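Local coordinates for uncharacterized protein TP-0789 domain-containing protein (Nitrosomonas europaea ATCC 19718, PDB 3BUU) that is of unknown function but belongs to the LolA superfamily, so it may, like LolA, bind lipoproteins or other lipidated or hydrophobic ligands in the cell envelope, at residues A31-A36 and L43-V48; E128-L133 and L148-Q153. All blocks are in the same frame, centred on the assembly; numbering follows the deposited sequence.

Interaction 1. Residues A31-A36 and L43-V48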
loop_
_atom_site.group_PDB
_atom_site.type_symbol
_atom_site.label_atom_id
_atom_site.label_comp_id
_atom_site.label_asym_id
_atom_site.label_seq_id
_atom_site.Cartn_x
_atom_site.Cartn_y
_atom_site.Cartn_z
ATOM N N ALA A 31 -11.498 -1.909 -0.452
ATOM C CA ALA A 31 -12.117 -3.198 -0.773
ATOM C C ALA A 31 -11.114 -3.951 -1.636
ATOM O O ALA A 31 -10.547 -3.358 -2.549
ATOM C CB ALA A 31 -13.388 -2.997 -1.557
ATOM N N ILE A 32 -10.862 -5.207 -1.326
ATOM C CA ILE A 32 -9.868 -5.984 -2.052
ATOM C C ILE A 32 -10.571 -7.246 -2.550
ATOM O O ILE A 32 -11.064 -8.054 -1.760
ATOM C CB ILE A 32 -8.666 -6.375 -1.205
ATOM C CG1 ILE A 32 -8.081 -5.126 -0.555
ATOM C CG2 ILE A 32 -7.657 -7.135 -2.047
ATOM C CD1 ILE A 32 -6.796 -5.393 0.296
ATOM N N ARG A 33 -10.610 -7.405 -3.869
ATOM C CA ARG A 33 -11.215 -8.568 -4.524
ATOM C C ARG A 33 -10.095 -9.316 -5.220
ATOM O O ARG A 33 -9.497 -8.801 -6.164
ATOM C CB ARG A 33 -12.251 -8.092 -5.552
ATOM C CG ARG A 33 -13.456 -7.359 -4.949
ATOM C CD ARG A 33 -14.534 -6.909 -5.961
ATOM N NE ARG A 33 -15.777 -6.464 -5.322
ATOM C CZ ARG A 33 -15.938 -5.273 -4.747
ATOM N NH1 ARG A 33 -14.945 -4.375 -4.729
ATOM N NH2 ARG A 33 -17.108 -4.978 -4.192
ATOM N N THR A 34 -9.846 -10.552 -4.798
ATOM C CA THR A 34 -8.798 -11.367 -5.388
ATOM C C THR A 34 -9.415 -12.553 -6.088
ATOM O O THR A 34 -10.300 -13.203 -5.508
ATOM C CB THR A 34 -7.830 -11.878 -4.332
ATOM O OG1 THR A 34 -7.212 -10.764 -3.671
ATOM C CG2 THR A 34 -6.760 -12.750 -4.894
ATOM N N ALA A 35 -8.968 -12.828 -7.302
ATOM C CA ALA A 35 -9.420 -14.013 -7.998
ATOM C C ALA A 35 -8.311 -14.549 -8.838
ATOM O O ALA A 35 -7.435 -13.797 -9.300
ATOM C CB ALA A 35 -10.598 -13.669 -8.884
ATOM N N ALA A 36 -8.401 -15.834 -9.108
ATOM C CA ALA A 36 -7.592 -16.512 -10.098
ATOM C C ALA A 36 -8.530 -17.341 -10.896
ATOM O O ALA A 36 -9.629 -17.615 -10.423
ATOM C CB ALA A 36 -6.524 -17.394 -9.439
ATOM N N LEU A 43 -14.654 -11.426 -0.731
ATOM C CA LEU A 43 -14.225 -10.012 -0.757
ATOM C C LEU A 43 -13.662 -9.658 0.641
ATOM O O LEU A 43 -14.198 -10.140 1.621
ATOM C CB LEU A 43 -15.449 -9.150 -1.084
ATOM C CG LEU A 43 -15.467 -7.664 -0.718
ATOM C CD1 LEU A 43 -14.571 -6.852 -1.589
ATOM C CD2 LEU A 43 -16.869 -7.095 -0.801
ATOM N N TYR A 44 -12.593 -8.867 0.713
ATOM C CA TYR A 44 -12.101 -8.332 1.961
ATOM C C TYR A 44 -12.341 -6.835 1.963
ATOM O O TYR A 44 -12.222 -6.172 0.914
ATOM C CB TYR A 44 -10.595 -8.613 2.104
ATOM C CG TYR A 44 -10.250 -10.021 2.566
ATOM C CD1 TYR A 44 -9.701 -10.212 3.807
ATOM C CD2 TYR A 44 -10.553 -11.165 1.805
ATOM C CE1 TYR A 44 -9.385 -11.479 4.287
ATOM C CE2 TYR A 44 -10.253 -12.442 2.268
ATOM C CZ TYR A 44 -9.677 -12.585 3.519
ATOM O OH TYR A 44 -9.404 -13.849 4.008
ATOM N N ARG A 45 -12.689 -6.286 3.116
ATOM C CA ARG A 45 -12.813 -4.836 3.237
ATOM C C ARG A 45 -12.151 -4.374 4.507
ATOM O O ARG A 45 -12.186 -5.102 5.525
ATOM C CB ARG A 45 -14.290 -4.420 3.255
ATOM C CG ARG A 45 -15.080 -4.671 1.991
ATOM C CD ARG A 45 -16.403 -3.908 2.094
ATOM N NE ARG A 45 -17.375 -4.332 1.098
ATOM C CZ ARG A 45 -17.559 -3.707 -0.058
ATOM N NH1 ARG A 45 -16.812 -2.655 -0.370
ATOM N NH2 ARG A 45 -18.471 -4.139 -0.920
ATOM N N TYR A 46 -11.565 -3.176 4.436
ATOM C CA TYR A 46 -10.808 -2.608 5.534
ATOM C C TYR A 46 -11.131 -1.148 5.692
ATOM O O TYR A 46 -11.414 -0.455 4.722
ATOM C CB TYR A 46 -9.296 -2.679 5.251
ATOM C CG TYR A 46 -8.802 -4.091 5.019
ATOM C CD1 TYR A 46 -8.305 -4.854 6.048
ATOM C CD2 TYR A 46 -8.839 -4.664 3.738
ATOM C CE1 TYR A 46 -7.865 -6.147 5.830
ATOM C CE2 TYR A 46 -8.378 -5.955 3.526
ATOM C CZ TYR A 46 -7.906 -6.675 4.560
ATOM O OH TYR A 46 -7.468 -7.960 4.346
ATOM N N GLN A 47 -11.024 -0.654 6.917
ATOM C CA GLN A 47 -10.967 0.767 7.168
ATOM C C GLN A 47 -9.548 1.074 7.602
ATOM O O GLN A 47 -9.014 0.405 8.492
ATOM C CB GLN A 47 -11.927 1.185 8.285
ATOM C CG GLN A 47 -11.808 2.718 8.527
ATOM C CD GLN A 47 -12.416 3.217 9.817
ATOM O OE1 GLN A 47 -11.776 3.174 10.869
ATOM N NE2 GLN A 47 -13.621 3.749 9.735
ATOM N N VAL A 48 -8.950 2.102 7.004
ATOM C CA VAL A 48 -7.564 2.477 7.274
ATOM C C VAL A 48 -7.522 3.878 7.871
ATOM O O VAL A 48 -8.117 4.805 7.304
ATOM C CB VAL A 48 -6.741 2.436 5.983
ATOM C CG1 VAL A 48 -5.305 2.820 6.283
ATOM C CG2 VAL A 48 -6.801 1.031 5.395
#

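Interaction 2. Residues E128-L133 and L148-Q153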
loop_
_atom_site.group_PDB
_atom_site.type_symbol
_atom_site.label_atom_id
_atom_site.label_comp_id
_atom_site.label_asym_id
_atom_site.label_seq_id
_atom_site.Cartn_x
_atom_site.Cartn_y
_atom_site.Cartn_z
ATOM N N GLU A 128 3.524 8.512 -24.478
ATOM C CA GLU A 128 3.782 8.814 -23.071
ATOM C C GLU A 128 5.172 8.394 -22.618
ATOM O O GLU A 128 5.612 7.281 -22.843
ATOM C CB GLU A 128 2.764 8.135 -22.169
ATOM C CG GLU A 128 1.354 8.642 -22.371
ATOM C CD GLU A 128 1.199 10.045 -21.856
ATOM O OE1 GLU A 128 1.608 10.994 -22.564
ATOM O OE2 GLU A 128 0.676 10.202 -20.739
ATOM N N ASP A 129 5.848 9.299 -21.928
ATOM C CA ASP A 129 7.172 9.028 -21.394
ATOM C C ASP A 129 7.063 8.898 -19.889
ATOM O O ASP A 129 6.329 9.629 -19.242
ATOM C CB ASP A 129 8.158 10.173 -21.690
ATOM C CG ASP A 129 8.274 10.477 -23.157
ATOM O OD1 ASP A 129 8.500 9.522 -23.896
ATOM O OD2 ASP A 129 8.176 11.668 -23.566
ATOM N N TYR A 130 7.852 7.978 -19.360
ATOM C CA TYR A 130 7.865 7.647 -17.960
ATOM C C TYR A 130 9.265 7.710 -17.427
ATOM O O TYR A 130 10.200 7.249 -18.079
ATOM C CB TYR A 130 7.294 6.216 -17.720
ATOM C CG TYR A 130 5.892 6.086 -18.184
ATOM C CD1 TYR A 130 4.817 6.440 -17.357
ATOM C CD2 TYR A 130 5.628 5.640 -19.469
ATOM C CE1 TYR A 130 3.535 6.356 -17.854
ATOM C CE2 TYR A 130 4.345 5.537 -19.945
ATOM C CZ TYR A 130 3.305 5.923 -19.146
ATOM O OH TYR A 130 2.019 5.792 -19.617
ATOM N N TYR A 131 9.408 8.230 -16.221
ATOM C CA TYR A 131 10.584 7.971 -15.416
ATOM C C TYR A 131 10.433 6.579 -14.824
ATOM O O TYR A 131 9.403 6.295 -14.219
ATOM C CB TYR A 131 10.685 8.969 -14.263
ATOM C CG TYR A 131 10.723 10.412 -14.644
ATOM C CD1 TYR A 131 11.768 10.940 -15.368
ATOM C CD2 TYR A 131 9.730 11.286 -14.211
ATOM C CE1 TYR A 131 11.831 12.330 -15.646
ATOM C CE2 TYR A 131 9.774 12.645 -14.489
ATOM C CZ TYR A 131 10.820 13.176 -15.216
ATOM O OH TYR A 131 10.884 14.528 -15.475
ATOM N N VAL A 132 11.472 5.747 -14.884
ATOM C CA VAL A 132 11.479 4.458 -14.180
ATOM C C VAL A 132 12.425 4.599 -13.017
ATOM O O VAL A 132 13.656 4.686 -13.229
ATOM C CB VAL A 132 11.839 3.252 -15.089
ATOM C CG1 VAL A 132 11.674 1.954 -14.294
ATOM C CG2 VAL A 132 10.962 3.238 -16.319
ATOM N N LEU A 133 11.870 4.692 -11.814
ATOM C CA LEU A 133 12.691 4.831 -10.633
ATOM C C LEU A 133 12.987 3.471 -10.037
ATOM O O LEU A 133 12.087 2.653 -9.881
ATOM C CB LEU A 133 11.977 5.652 -9.541
ATOM C CG LEU A 133 11.607 7.088 -9.939
ATOM C CD1 LEU A 133 10.923 7.823 -8.748
ATOM C CD2 LEU A 133 12.813 7.869 -10.388
ATOM N N LEU A 148 10.520 -1.172 -8.792
ATOM C CA LEU A 148 10.677 -0.268 -9.925
ATOM C C LEU A 148 9.336 0.406 -10.112
ATOM O O LEU A 148 8.318 -0.261 -10.234
ATOM C CB LEU A 148 11.074 -1.030 -11.205
ATOM C CG LEU A 148 12.401 -1.779 -11.161
ATOM C CD1 LEU A 148 12.691 -2.332 -12.552
ATOM C CD2 LEU A 148 13.526 -0.946 -10.610
ATOM N N LEU A 149 9.340 1.734 -10.117
ATOM C CA LEU A 149 8.126 2.531 -10.197
ATOM C C LEU A 149 8.167 3.404 -11.448
ATOM O O LEU A 149 9.108 4.178 -11.630
ATOM C CB LEU A 149 7.996 3.416 -8.939
ATOM C CG LEU A 149 6.747 4.316 -8.910
ATOM C CD1 LEU A 149 5.464 3.526 -8.796
ATOM C CD2 LEU A 149 6.879 5.331 -7.800
ATOM N N TRP A 150 7.152 3.270 -12.299
ATOM C CA TRP A 150 6.982 4.115 -13.466
ATOM C C TRP A 150 6.155 5.333 -13.076
ATOM O O TRP A 150 5.033 5.179 -12.564
ATOM C CB TRP A 150 6.250 3.350 -14.568
ATOM C CG TRP A 150 7.068 2.420 -15.406
ATOM C CD1 TRP A 150 7.309 2.573 -16.729
ATOM C CD2 TRP A 150 7.698 1.186 -15.019
ATOM N NE1 TRP A 150 8.090 1.538 -17.189
ATOM C CE2 TRP A 150 8.362 0.692 -16.152
ATOM C CE3 TRP A 150 7.785 0.469 -13.820
ATOM C CZ2 TRP A 150 9.082 -0.487 -16.159
ATOM C CZ3 TRP A 150 8.530 -0.738 -13.797
ATOM C CH2 TRP A 150 9.163 -1.189 -14.986
ATOM N N VAL A 151 6.678 6.519 -13.350
ATOM C CA VAL A 151 6.041 7.778 -13.024
ATOM C C VAL A 151 5.926 8.565 -14.326
ATOM O O VAL A 151 6.926 8.794 -15.023
ATOM C CB VAL A 151 6.849 8.546 -11.960
ATOM C CG1 VAL A 151 6.168 9.888 -11.685
ATOM C CG2 VAL A 151 6.955 7.758 -10.677
ATOM N N ASN A 152 4.707 8.971 -14.663
ATOM C CA ASN A 152 4.503 9.740 -15.902
ATOM C C ASN A 152 5.273 11.048 -15.849
ATOM O O ASN A 152 5.163 11.809 -14.886
ATOM C CB ASN A 152 3.009 10.015 -16.014
ATOM C CG ASN A 152 2.590 10.411 -17.394
ATOM O OD1 ASN A 152 3.204 11.244 -17.998
ATOM N ND2 ASN A 152 1.516 9.857 -17.868
ATOM N N GLN A 153 6.056 11.337 -16.886
ATOM C CA GLN A 153 6.856 12.561 -16.885
ATOM C C GLN A 153 5.985 13.791 -17.005
ATOM O O GLN A 153 6.394 14.876 -16.617
ATOM C CB GLN A 153 7.840 12.569 -18.028
ATOM C CG GLN A 153 8.918 11.487 -17.906
ATOM C CD GLN A 153 9.987 11.612 -18.960
ATOM O OE1 GLN A 153 9.982 12.545 -19.763
ATOM N NE2 GLN A 153 10.861 10.640 -19.019
HETATM O O HOH W 1 4.437 11.649 -20.628
HETATM O O HOH W 2 11.079 12.783 -22.336
#

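Interaction 1. Residues A31-A36 and L43-V48
Ile32 and Tyr44 pair in an antiparallel beta hairpin built from strands 26-36 and 39-51 of the LolA-like fold. Ile32 N gives its hydrogen to Tyr44 O at 2.8 Å, and Tyr44 N returns a nearly straight bond to Ile32 O (3.0 Å, 176°). Side chains then divide between the two faces of the hairpin.

On one face, Ile32 CG1 lies anti to the carbonyl carbon (chi1 -53°). The extended chain beyond it carries CD1 to the Tyr46 ring, 3.6 Å from CE2; the two side chains cross obliquely. Thr98 of strand 96-98 touches both Ile32 and Tyr46 on this side.

The other face holds Ala31, Arg33, Leu43 and Arg45. Leu43 runs alongside Arg33, pointing the same way. In the conformer of Arg33 described here, one of two, Leu43 CD1 sits over the centre of one face of the guanidinium, 3.8 Å above the plane, and also meets Arg33 CG. This placing is therefore tentative. Arg45 NE forms a salt bridge with Glu62 of strand 55-62. The Arg45 side chain also reaches across the strands, and its NH1 lies against Ala31 CB at 3.6 Å.

Interaction 2. Residues E128-L133 and L148-Q153
Asn152 ND2 donates to Glu128 OE2 at 3.0 Å, at the open end of the antiparallel hairpin formed by strands 128-137 and 146-152, away from the turn. The acceptor lies in the amide plane of Asn152, but the hydrogen reaches OE2 from above the carboxylate plane. Asn152 CG is anti to the backbone N (chi1 -162°), which sends the amide across to Glu128. Ser154 bonds Asn152 OD1, fixing the turn of the amide. Water 1 accepts from Asp129 N and lies 2.9 Å from Asn152 OD1.

Backbone bonds continue from here. Gln153 N bonds Asp129 O at 2.9 Å, and reciprocal pairs join Tyr131 with Val151 and Leu133 with Leu149.

Gln153 passes over the Tyr131 ring. Its CG stands 3.5 Å above the ring centre in a CH-pi contact, and the amide beyond lies only 25° from the ring plane. Water 2 donates to Gln153 OE1, and weakly to Asp129 OD2. Asp129 OD1 bonds Ser124.

Tyr130, Val132 and Trp150 share the sheet face with Asn152. Val132 CG2 rests over the five-membered ring of Trp150, 3.4 Å from NE1. The edge of Trp150 turns toward the face of Tyr130 in an offset edge-to-face pair, centroids 5.9 Å apart. Glu123 accepts from Trp150 NE1, and Lys160 makes a cation-pi contact with the indole.

On the other face, Leu133 CD1 approaches Val151 CG2 at 4.4 Å, and Ile12 of helix 9-20 touches both residues. Backbone bonds thus set the register throughout; side-chain polarity gathers at the open end, and apolar and aromatic packing dominates toward Leu133 and Leu148.

Both contacts are antiparallel hairpin pairings in the same LolA-like fold, but they hold different strands. Their centres lie about 27 Å apart and they do not touch. Interaction 1 is partly buried and buries less area between its segments. One face carries two arginines, of which Arg45 is paired with Glu62, while the other face touches strand 96-98. Interaction 2 is more buried, though farther from the chain centre, and one face packs in part on helix 9-20 through Ile12 and Leu13. It has six direct hydrogen bonds against two in interaction 1. Its side chains meet mainly through aromatic faces and edges, with an amide-carboxylate bond and waters near one end.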